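Brefeldin A esterase (Bacillus subtilis, PDB 1JKM) hydrolyses the macrolide lactone brefeldin A as a serine esterase of the alpha/beta hydrolase family, related to mammalian hormone-sensitive lipase. Local coordinates at residues B[177-181]-B[182-186]; B[262-265]-B[266-270]; B[205-209]-B[210-214]. One frame throughout, in Å; residues are numbered along the deposited sequence.

Interaction 1 of 3, residues B[177-181]-B[182-186]; sequences EHRES and LGLSG
The carbonyl oxygen of Arg179 accepts from two successive amides: Leu184 N at 3.0 Å, with a nearly straight N-H...O angle of 169°, and Gly183 N, whose bond is bent and weak. The same Gly183 N-H also leans weakly toward Glu180 O at 3.1 Å, so this one donor is shared between two carbonyls. One residue earlier, Leu182 N closes an ordinary helical bond on His178 O at 2.9 Å, and the Leu182 CB lies 3.2 Å from the same His178 O. The bonds Leu184 N to Arg179 O and Gly183 N to Glu180 O make up a Schellman motif that ends the short helix 179-182, with Gly183 at positive phi as the C-prime residue; the chain then enters strand 184-192 of the central sheet, and Gly183, just before it, and Ser185 both form backbone hydrogen bonds with Leu109. Leu184 O, past the turn, takes hydrogens from two waters. The first lies in the guanidinium plane and accepts from Arg179 NH1 at 3.1 Å, thus bridging the arginine to the emerging strand; the second reaches only weakly to Glu180 OE2. The Arg179 chain, extended from CG to NE (chi2 168°, chi3 -172°), runs alongside the strand until NH1 lies 3.8 Å from Gly186 CA. Its charge is met by two acids, Asp176 at NE and Asp216 at NH1, which should hold the head firmly. His178 ND1 bonds to Trp174 O while its ring stacks on Trp174, and Leu182 O receives Arg101 NH2.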
ATOM      1  N   GLU B 177      34.623 -23.292  -3.656  1.00 38.82           N
ATOM      2  CA  GLU B 177      35.464 -24.291  -4.312  1.00 43.42           C
ATOM      3  C   GLU B 177      34.953 -24.615  -5.707  1.00 43.32           C
ATOM      4  O   GLU B 177      35.747 -25.055  -6.540  1.00 43.74           O
ATOM      5  CB  GLU B 177      35.603 -25.585  -3.517  1.00 45.66           C
ATOM      6  CG  GLU B 177      35.960 -25.435  -2.051  1.00 60.60           C
ATOM      7  CD  GLU B 177      35.439 -26.601  -1.216  1.00 67.85           C
ATOM      8  OE1 GLU B 177      35.190 -27.685  -1.801  1.00 73.40           O
ATOM      9  OE2 GLU B 177      35.278 -26.449   0.020  1.00 68.55           O
ATOM     10  N   HIS B 178      33.651 -24.478  -5.970  1.00 41.99           N
ATOM     11  CA  HIS B 178      33.056 -24.886  -7.223  1.00 39.87           C
ATOM     12  C   HIS B 178      32.663 -23.706  -8.104  1.00 37.42           C
ATOM     13  O   HIS B 178      31.848 -23.861  -9.026  1.00 36.82           O
ATOM     14  CB  HIS B 178      31.855 -25.826  -6.970  1.00 40.74           C
ATOM     15  CG  HIS B 178      32.301 -27.112  -6.331  1.00 44.62           C
ATOM     16  ND1 HIS B 178      32.529 -27.237  -4.973  1.00 37.35           N
ATOM     17  CD2 HIS B 178      32.572 -28.321  -6.882  1.00 43.31           C
ATOM     18  CE1 HIS B 178      32.924 -28.473  -4.717  1.00 42.10           C
ATOM     19  NE2 HIS B 178      32.958 -29.144  -5.848  1.00 40.97           N
ATOM     20  N   ARG B 179      33.310 -22.553  -7.920  1.00 37.33           N
ATOM     21  CA  ARG B 179      33.107 -21.450  -8.875  1.00 36.34           C
ATOM     22  C   ARG B 179      33.205 -21.870 -10.331  1.00 38.18           C
ATOM     23  O   ARG B 179      32.272 -21.616 -11.121  1.00 37.36           O
ATOM     24  CB  ARG B 179      34.008 -20.262  -8.571  1.00 32.45           C
ATOM     25  CG  ARG B 179      33.682 -19.521  -7.277  1.00 34.91           C
ATOM     26  CD  ARG B 179      34.777 -18.545  -6.891  1.00 25.62           C
ATOM     27  NE  ARG B 179      34.600 -17.942  -5.585  1.00 33.17           N
ATOM     28  CZ  ARG B 179      34.253 -16.679  -5.330  1.00 28.86           C
ATOM     29  NH1 ARG B 179      34.045 -15.866  -6.363  1.00 28.67           N
ATOM     30  NH2 ARG B 179      34.136 -16.248  -4.077  1.00 30.46           N
ATOM     31  N   GLU B 180      34.285 -22.548 -10.738  1.00 39.38           N
ATOM     32  CA  GLU B 180      34.398 -22.951 -12.138  1.00 41.39           C
ATOM     33  C   GLU B 180      33.285 -23.863 -12.614  1.00 41.24           C
ATOM     34  O   GLU B 180      32.659 -23.587 -13.641  1.00 40.74           O
ATOM     35  CB  GLU B 180      35.758 -23.605 -12.410  1.00 49.42           C
ATOM     36  CG  GLU B 180      36.730 -22.558 -12.954  1.00 63.56           C
ATOM     37  CD  GLU B 180      37.474 -21.869 -11.823  1.00 73.46           C
ATOM     38  OE1 GLU B 180      38.383 -22.513 -11.249  1.00 77.23           O
ATOM     39  OE2 GLU B 180      37.132 -20.700 -11.534  1.00 79.38           O
ATOM     40  N   SER B 181      32.956 -24.923 -11.875  1.00 41.06           N
ATOM     41  CA  SER B 181      32.011 -25.912 -12.398  1.00 41.03           C
ATOM     42  C   SER B 181      30.600 -25.351 -12.391  1.00 41.86           C
ATOM     43  O   SER B 181      29.743 -25.712 -13.199  1.00 43.49           O
ATOM     44  CB  SER B 181      32.112 -27.211 -11.596  1.00 46.53           C
ATOM     45  OG  SER B 181      31.436 -27.127 -10.349  1.00 55.65           O
ATOM     46  N   LEU B 182      30.325 -24.477 -11.419  1.00 41.72           N
ATOM     47  CA  LEU B 182      29.030 -23.824 -11.306  1.00 39.18           C
ATOM     48  C   LEU B 182      28.878 -22.702 -12.304  1.00 39.22           C
ATOM     49  O   LEU B 182      27.755 -22.350 -12.664  1.00 44.10           O
ATOM     50  CB  LEU B 182      28.820 -23.339  -9.874  1.00 39.51           C
ATOM     51  CG  LEU B 182      28.350 -24.403  -8.874  1.00 33.64           C
ATOM     52  CD1 LEU B 182      28.174 -23.789  -7.503  1.00 33.90           C
ATOM     53  CD2 LEU B 182      27.057 -25.063  -9.343  1.00 40.11           C
ATOM     54  N   GLY B 183      29.977 -22.167 -12.805  1.00 38.58           N
ATOM     55  CA  GLY B 183      29.968 -21.068 -13.762  1.00 36.44           C
ATOM     56  C   GLY B 183      29.680 -19.748 -13.041  1.00 35.92           C
ATOM     57  O   GLY B 183      28.792 -19.031 -13.471  1.00 36.06           O
ATOM     58  N   LEU B 184      30.419 -19.450 -11.979  1.00 36.27           N
ATOM     59  CA  LEU B 184      30.220 -18.215 -11.244  1.00 33.92           C
ATOM     60  C   LEU B 184      31.368 -17.227 -11.405  1.00 35.95           C
ATOM     61  O   LEU B 184      32.551 -17.523 -11.178  1.00 38.23           O
ATOM     62  CB  LEU B 184      30.021 -18.459  -9.757  1.00 29.96           C
ATOM     63  CG  LEU B 184      29.058 -19.565  -9.317  1.00 30.98           C
ATOM     64  CD1 LEU B 184      29.221 -19.767  -7.812  1.00 29.62           C
ATOM     65  CD2 LEU B 184      27.641 -19.216  -9.721  1.00 31.34           C
ATOM     66  N   SER B 185      30.975 -15.959 -11.519  1.00 32.55           N
ATOM     67  CA  SER B 185      31.902 -14.847 -11.497  1.00 27.73           C
ATOM     68  C   SER B 185      31.939 -14.151 -10.155  1.00 27.46           C
ATOM     69  O   SER B 185      32.793 -13.278  -9.989  1.00 29.72           O
ATOM     70  CB  SER B 185      31.595 -13.824 -12.600  1.00 32.05           C
ATOM     71  OG  SER B 185      30.231 -13.419 -12.503  1.00 31.93           O
ATOM     72  N   GLY B 186      31.057 -14.473  -9.215  1.00 26.56           N
ATOM     73  CA  GLY B 186      31.176 -13.857  -7.881  1.00 24.59           C
ATOM     74  C   GLY B 186      30.339 -14.710  -6.928  1.00 24.08           C
ATOM     75  O   GLY B 186      29.507 -15.492  -7.391  1.00 26.92           O
TER
HETATM   76  O   HOH W   1      34.465 -16.193  -9.454  1.00 44.88           O
HETATM   77  O   HOH W   2      34.473 -18.974 -12.880  1.00 63.04           O

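Interaction 2 of 3, residues B[262-265]-B[266-270]; sequences AYDP and TGEHA
Asp264 and His269 meet at a slant across a tight loop at the end of helix 253-263, joined by a His-carboxylate hydrogen bond and by a second bond from the histidine backbone. The loop itself combines an ST turn, in which Thr266 OG1 accepts from Glu268 N at 2.7 Å, with a type I beta turn from Gly267 to Ala270. Asp264 reaches into it because its CG stands anti to the backbone N (chi1 -180°), which carries the carboxylate away from the helix end and into the concave side of the loop. There the two oxygens divide the work. OD2 is met on its syn side by His269 N at 2.8 Å, with the donor somewhat out of the carboxylate plane, and His269 CB lies against the same oxygen. OD1 takes the ring: His269 ND1 approaches at 3.3 Å from above the carboxylate plane, although OD1 itself lies almost exactly in the plane of the imidazole, at its edge. Carboxylate and ring are therefore strongly inclined, their planes 61° apart, and the two bonds grip the histidine by both backbone and side chain. With ND1 donating to OD1, the ring's rotation about CB-CG is probably restrained; the Phe161 ring meets the imidazole at an intermediate inclination. Pro265 packs on Pro160, and its carbonyl receives Arg261 NE. Gly267, at positive phi, gives a weak backbone bond to Asp264 O. The carboxylate also holds a water, which donates to Asp264 OD1 at 2.7 Å and accepts from Thr266 N at 3.2 Å.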
ATOM      1  N   ALA B 262      14.766 -21.160  21.641  1.00 31.72           N
ATOM      2  CA  ALA B 262      15.078 -22.356  20.874  1.00 28.43           C
ATOM      3  C   ALA B 262      16.474 -22.297  20.265  1.00 31.14           C
ATOM      4  O   ALA B 262      17.134 -23.330  20.118  1.00 31.10           O
ATOM      5  CB  ALA B 262      14.024 -22.557  19.785  1.00 29.40           C
ATOM      6  N   TYR B 263      16.966 -21.116  19.867  1.00 28.15           N
ATOM      7  CA  TYR B 263      18.258 -21.035  19.197  1.00 29.30           C
ATOM      8  C   TYR B 263      19.393 -21.156  20.244  1.00 30.74           C
ATOM      9  O   TYR B 263      20.437 -21.679  19.903  1.00 31.93           O
ATOM     10  CB  TYR B 263      18.458 -19.690  18.498  1.00 26.77           C
ATOM     11  CG  TYR B 263      19.550 -19.631  17.452  1.00 22.03           C
ATOM     12  CD1 TYR B 263      19.607 -20.448  16.370  1.00 19.98           C
ATOM     13  CD2 TYR B 263      20.500 -18.611  17.573  1.00 25.20           C
ATOM     14  CE1 TYR B 263      20.582 -20.402  15.380  1.00 20.34           C
ATOM     15  CE2 TYR B 263      21.489 -18.534  16.609  1.00 23.17           C
ATOM     16  CZ  TYR B 263      21.525 -19.385  15.551  1.00 20.01           C
ATOM     17  OH  TYR B 263      22.521 -19.261  14.625  1.00 24.46           O
ATOM     18  N   ASP B 264      19.171 -20.610  21.423  1.00 32.76           N
ATOM     19  CA  ASP B 264      20.234 -20.577  22.456  1.00 36.13           C
ATOM     20  C   ASP B 264      19.637 -20.916  23.813  1.00 32.44           C
ATOM     21  O   ASP B 264      19.246 -20.033  24.572  1.00 33.21           O
ATOM     22  CB  ASP B 264      20.874 -19.196  22.470  1.00 38.04           C
ATOM     23  CG  ASP B 264      22.001 -19.000  23.480  1.00 43.95           C
ATOM     24  OD1 ASP B 264      22.664 -19.965  23.887  1.00 41.09           O
ATOM     25  OD2 ASP B 264      22.264 -17.851  23.897  1.00 43.41           O
ATOM     26  N   PRO B 265      19.344 -22.199  24.057  1.00 33.65           N
ATOM     27  CA  PRO B 265      18.456 -22.599  25.141  1.00 36.80           C
ATOM     28  C   PRO B 265      19.015 -22.277  26.523  1.00 40.05           C
ATOM     29  O   PRO B 265      18.278 -21.855  27.420  1.00 40.62           O
ATOM     30  CB  PRO B 265      18.220 -24.074  24.933  1.00 36.37           C
ATOM     31  CG  PRO B 265      18.990 -24.509  23.750  1.00 37.19           C
ATOM     32  CD  PRO B 265      19.597 -23.305  23.111  1.00 34.76           C
ATOM     33  N   THR B 266      20.353 -22.257  26.663  1.00 43.42           N
ATOM     34  CA  THR B 266      20.962 -21.866  27.932  1.00 44.91           C
ATOM     35  C   THR B 266      21.048 -20.356  28.080  1.00 46.35           C
ATOM     36  O   THR B 266      21.143 -19.896  29.220  1.00 45.73           O
ATOM     37  CB  THR B 266      22.414 -22.362  28.067  1.00 44.88           C
ATOM     38  OG1 THR B 266      23.242 -21.333  27.503  1.00 54.32           O
ATOM     39  CG2 THR B 266      22.636 -23.636  27.283  1.00 46.73           C
ATOM     40  N   GLY B 267      21.231 -19.651  26.950  1.00 43.97           N
ATOM     41  CA  GLY B 267      21.411 -18.200  27.038  1.00 42.49           C
ATOM     42  C   GLY B 267      22.881 -17.824  27.169  1.00 42.53           C
ATOM     43  O   GLY B 267      23.226 -16.629  27.222  1.00 41.46           O
ATOM     44  N   GLU B 268      23.797 -18.772  26.984  1.00 41.43           N
ATOM     45  CA  GLU B 268      25.218 -18.434  27.097  1.00 45.04           C
ATOM     46  C   GLU B 268      25.779 -17.848  25.813  1.00 43.06           C
ATOM     47  O   GLU B 268      26.947 -17.457  25.779  1.00 42.40           O
ATOM     48  CB  GLU B 268      26.079 -19.623  27.525  1.00 52.05           C
ATOM     49  CG  GLU B 268      26.069 -20.793  26.559  1.00 60.89           C
ATOM     50  CD  GLU B 268      26.488 -22.091  27.234  1.00 68.18           C
ATOM     51  OE1 GLU B 268      26.268 -22.218  28.462  1.00 67.68           O
ATOM     52  OE2 GLU B 268      27.030 -22.964  26.521  1.00 69.50           O
ATOM     53  N   HIS B 269      24.950 -17.711  24.775  1.00 40.25           N
ATOM     54  CA  HIS B 269      25.391 -17.081  23.540  1.00 36.58           C
ATOM     55  C   HIS B 269      24.734 -15.724  23.329  1.00 38.46           C
ATOM     56  O   HIS B 269      24.860 -15.136  22.249  1.00 37.99           O
ATOM     57  CB  HIS B 269      25.128 -18.049  22.389  1.00 34.40           C
ATOM     58  CG  HIS B 269      26.085 -19.200  22.401  1.00 42.73           C
ATOM     59  ND1 HIS B 269      25.746 -20.458  22.855  1.00 44.17           N
ATOM     60  CD2 HIS B 269      27.393 -19.253  22.043  1.00 39.30           C
ATOM     61  CE1 HIS B 269      26.796 -21.252  22.736  1.00 45.24           C
ATOM     62  NE2 HIS B 269      27.803 -20.548  22.242  1.00 47.89           N
ATOM     63  N   ALA B 270      24.091 -15.176  24.358  1.00 36.77           N
ATOM     64  CA  ALA B 270      23.293 -13.966  24.186  1.00 35.45           C
ATOM     65  C   ALA B 270      24.104 -12.774  23.672  1.00 38.23           C
ATOM     66  O   ALA B 270      23.555 -11.852  23.046  1.00 33.23           O
ATOM     67  CB  ALA B 270      22.617 -13.625  25.498  1.00 29.98           C
TER
HETATM   68  O   HOH W   3      22.519 -22.583  24.316  1.00 52.08           O

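Interaction 3 of 3, residues B[205-209]-B[210-214]; sequences LAKRR and GRLDA
This is a helix C-terminal cap, a Schellman motif at the surface where helix 194-208 gives way to the loop leading into strand 217-221. Its main bond runs from Arg211 N to Ala206 O at 2.8 Å, with an N-H...O angle of 160°. Gly210 N adds a long, weak bond to Lys207 O at 3.4 Å; Gly210 is the C-prime residue, and its positive phi reverses the chain. The reversal brings Leu212 beside Lys207, and the two side chains lie alongside one another, pointing the same way. Leu212 CG rests on Lys207 CB at 3.8 Å, and CD1 follows the lysine outward to CD at 3.9 Å. With CG anti to the backbone N (chi1 -175°), the lysine first runs straight along the leucine before bending at its last two torsions, and NZ finishes on Arg286 O. Just past the helix end, the guanidinium of Arg209 has Leu205 CD1 over one face, 3.5 Å above its plane, while its NH2 pairs with Glu166. Arg208 pairs with Glu284 and Arg211 with Asp176. The apolar part of the lysine thus covers one side of Leu212, which also touches Pro289, while its charged end goes to a carbonyl, and the basic groups around the cap, each given an acid or carbonyl partner, probably tie this turn to the neighbouring helices and loops.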
ATOM      1  N   LEU B 205      32.201 -15.877  10.785  1.00 28.18           N
ATOM      2  CA  LEU B 205      32.812 -17.169  10.996  1.00 33.68           C
ATOM      3  C   LEU B 205      33.840 -17.492   9.930  1.00 34.05           C
ATOM      4  O   LEU B 205      34.968 -17.892  10.269  1.00 35.46           O
ATOM      5  CB  LEU B 205      31.779 -18.285  11.035  1.00 40.20           C
ATOM      6  CG  LEU B 205      31.708 -19.270  12.197  1.00 44.11           C
ATOM      7  CD1 LEU B 205      31.461 -20.672  11.648  1.00 45.64           C
ATOM      8  CD2 LEU B 205      32.909 -19.274  13.124  1.00 37.99           C
ATOM      9  N   ALA B 206      33.561 -17.238   8.659  1.00 30.45           N
ATOM     10  CA  ALA B 206      34.554 -17.372   7.620  1.00 30.38           C
ATOM     11  C   ALA B 206      35.778 -16.505   7.937  1.00 32.65           C
ATOM     12  O   ALA B 206      36.889 -17.031   7.789  1.00 34.94           O
ATOM     13  CB  ALA B 206      34.011 -17.055   6.234  1.00 29.91           C
ATOM     14  N   LYS B 207      35.603 -15.269   8.401  1.00 30.10           N
ATOM     15  CA  LYS B 207      36.734 -14.451   8.777  1.00 31.85           C
ATOM     16  C   LYS B 207      37.576 -15.057   9.919  1.00 35.04           C
ATOM     17  O   LYS B 207      38.800 -14.945   9.914  1.00 32.38           O
ATOM     18  CB  LYS B 207      36.318 -13.048   9.200  1.00 29.12           C
ATOM     19  CG  LYS B 207      37.505 -12.139   9.492  1.00 33.10           C
ATOM     20  CD  LYS B 207      37.105 -10.676   9.585  1.00 42.32           C
ATOM     21  CE  LYS B 207      37.208 -10.181  11.015  1.00 42.80           C
ATOM     22  NZ  LYS B 207      37.973  -8.917  11.125  1.00 39.14           N
ATOM     23  N   ARG B 208      36.918 -15.598  10.933  1.00 33.47           N
ATOM     24  CA  ARG B 208      37.613 -16.235  12.036  1.00 38.03           C
ATOM     25  C   ARG B 208      38.413 -17.449  11.585  1.00 38.89           C
ATOM     26  O   ARG B 208      39.555 -17.609  12.029  1.00 42.95           O
ATOM     27  CB  ARG B 208      36.612 -16.662  13.103  1.00 34.78           C
ATOM     28  CG  ARG B 208      36.119 -15.436  13.848  1.00 34.88           C
ATOM     29  CD  ARG B 208      35.279 -15.927  15.031  1.00 36.37           C
ATOM     30  NE  ARG B 208      34.831 -14.736  15.758  1.00 38.73           N
ATOM     31  CZ  ARG B 208      34.149 -14.875  16.882  1.00 38.20           C
ATOM     32  NH1 ARG B 208      33.904 -16.115  17.295  1.00 39.93           N
ATOM     33  NH2 ARG B 208      33.764 -13.770  17.483  1.00 36.14           N
ATOM     34  N   ARG B 209      37.918 -18.186  10.610  1.00 36.59           N
ATOM     35  CA  ARG B 209      38.545 -19.416  10.174  1.00 34.76           C
ATOM     36  C   ARG B 209      39.474 -19.175   9.002  1.00 35.80           C
ATOM     37  O   ARG B 209      39.888 -20.137   8.364  1.00 37.89           O
ATOM     38  CB  ARG B 209      37.473 -20.465   9.852  1.00 34.46           C
ATOM     39  CG  ARG B 209      36.616 -20.717  11.094  1.00 35.59           C
ATOM     40  CD  ARG B 209      35.986 -22.102  11.086  1.00 33.85           C
ATOM     41  NE  ARG B 209      35.238 -22.302  12.342  1.00 35.31           N
ATOM     42  CZ  ARG B 209      34.110 -23.021  12.377  1.00 37.89           C
ATOM     43  NH1 ARG B 209      33.617 -23.587  11.279  1.00 30.39           N
ATOM     44  NH2 ARG B 209      33.496 -23.147  13.540  1.00 32.79           N
ATOM     45  N   GLY B 210      39.769 -17.923   8.659  1.00 34.85           N
ATOM     46  CA  GLY B 210      40.695 -17.613   7.588  1.00 33.25           C
ATOM     47  C   GLY B 210      40.159 -17.818   6.194  1.00 36.82           C
ATOM     48  O   GLY B 210      40.985 -17.981   5.283  1.00 35.91           O
ATOM     49  N   ARG B 211      38.827 -17.858   5.964  1.00 33.21           N
ATOM     50  CA  ARG B 211      38.391 -18.036   4.578  1.00 31.49           C
ATOM     51  C   ARG B 211      37.396 -16.927   4.190  1.00 32.37           C
ATOM     52  O   ARG B 211      36.544 -17.142   3.333  1.00 33.94           O
ATOM     53  CB  ARG B 211      37.906 -19.424   4.208  1.00 36.43           C
ATOM     54  CG  ARG B 211      39.092 -20.283   3.678  1.00 37.59           C
ATOM     55  CD  ARG B 211      38.704 -21.582   3.055  1.00 45.08           C
ATOM     56  NE  ARG B 211      38.052 -21.518   1.750  1.00 48.99           N
ATOM     57  CZ  ARG B 211      37.492 -22.591   1.186  1.00 55.69           C
ATOM     58  NH1 ARG B 211      37.549 -23.758   1.846  1.00 55.83           N
ATOM     59  NH2 ARG B 211      36.891 -22.525  -0.003  1.00 47.16           N
ATOM     60  N   LEU B 212      37.738 -15.709   4.598  1.00 33.38           N
ATOM     61  CA  LEU B 212      37.013 -14.516   4.158  1.00 32.73           C
ATOM     62  C   LEU B 212      37.074 -14.319   2.650  1.00 37.56           C
ATOM     63  O   LEU B 212      36.097 -13.835   2.033  1.00 36.88           O
ATOM     64  CB  LEU B 212      37.501 -13.268   4.865  1.00 27.09           C
ATOM     65  CG  LEU B 212      36.502 -12.297   5.492  1.00 38.66           C
ATOM     66  CD1 LEU B 212      37.071 -10.907   5.659  1.00 31.89           C
ATOM     67  CD2 LEU B 212      35.171 -12.272   4.764  1.00 30.44           C
ATOM     68  N   ASP B 213      38.108 -14.799   1.957  1.00 31.83           N
ATOM     69  CA  ASP B 213      38.154 -14.735   0.505  1.00 30.20           C
ATOM     70  C   ASP B 213      37.078 -15.495  -0.237  1.00 30.79           C
ATOM     71  O   ASP B 213      36.951 -15.416  -1.470  1.00 31.65           O
ATOM     72  CB  ASP B 213      39.542 -15.245   0.043  1.00 42.47           C
ATOM     73  CG  ASP B 213      39.693 -16.701   0.464  1.00 47.98           C
ATOM     74  OD1 ASP B 213      39.934 -16.913   1.674  1.00 54.23           O
ATOM     75  OD2 ASP B 213      39.554 -17.588  -0.399  1.00 54.23           O
ATOM     76  N   ALA B 214      36.303 -16.363   0.411  1.00 27.56           N
ATOM     77  CA  ALA B 214      35.239 -17.114  -0.201  1.00 27.10           C
ATOM     78  C   ALA B 214      34.051 -16.155  -0.510  1.00 29.31           C
ATOM     79  O   ALA B 214      33.253 -16.552  -1.344  1.00 31.90           O
ATOM     80  CB  ALA B 214      34.751 -18.220   0.736  1.00 24.56           C
TER

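In the fold
Along the chain the order is interaction 1, interaction 3, interaction 2, all within the alpha/beta hydrolase fold. Interaction 1 leads into strand 184-192, which runs on into helix 194-208, and interaction 3 closes that helix before strand 217-221, next in the sheet. The two bracket the strand-helix unit whose turn carries the nucleophile elbow in this family, probably at its ends remote from the catalytic serine. Their centres are 18 Å apart and they touch, Arg179 NH2 lying 2.9 Å from Ala214 O; Asp176 of helix 163-177 pairs with arginines of both. Interaction 2 is centred about 36 Å from interaction 1 and 24 Å from interaction 3, on the segment that joins strands 217-221 and 291-296.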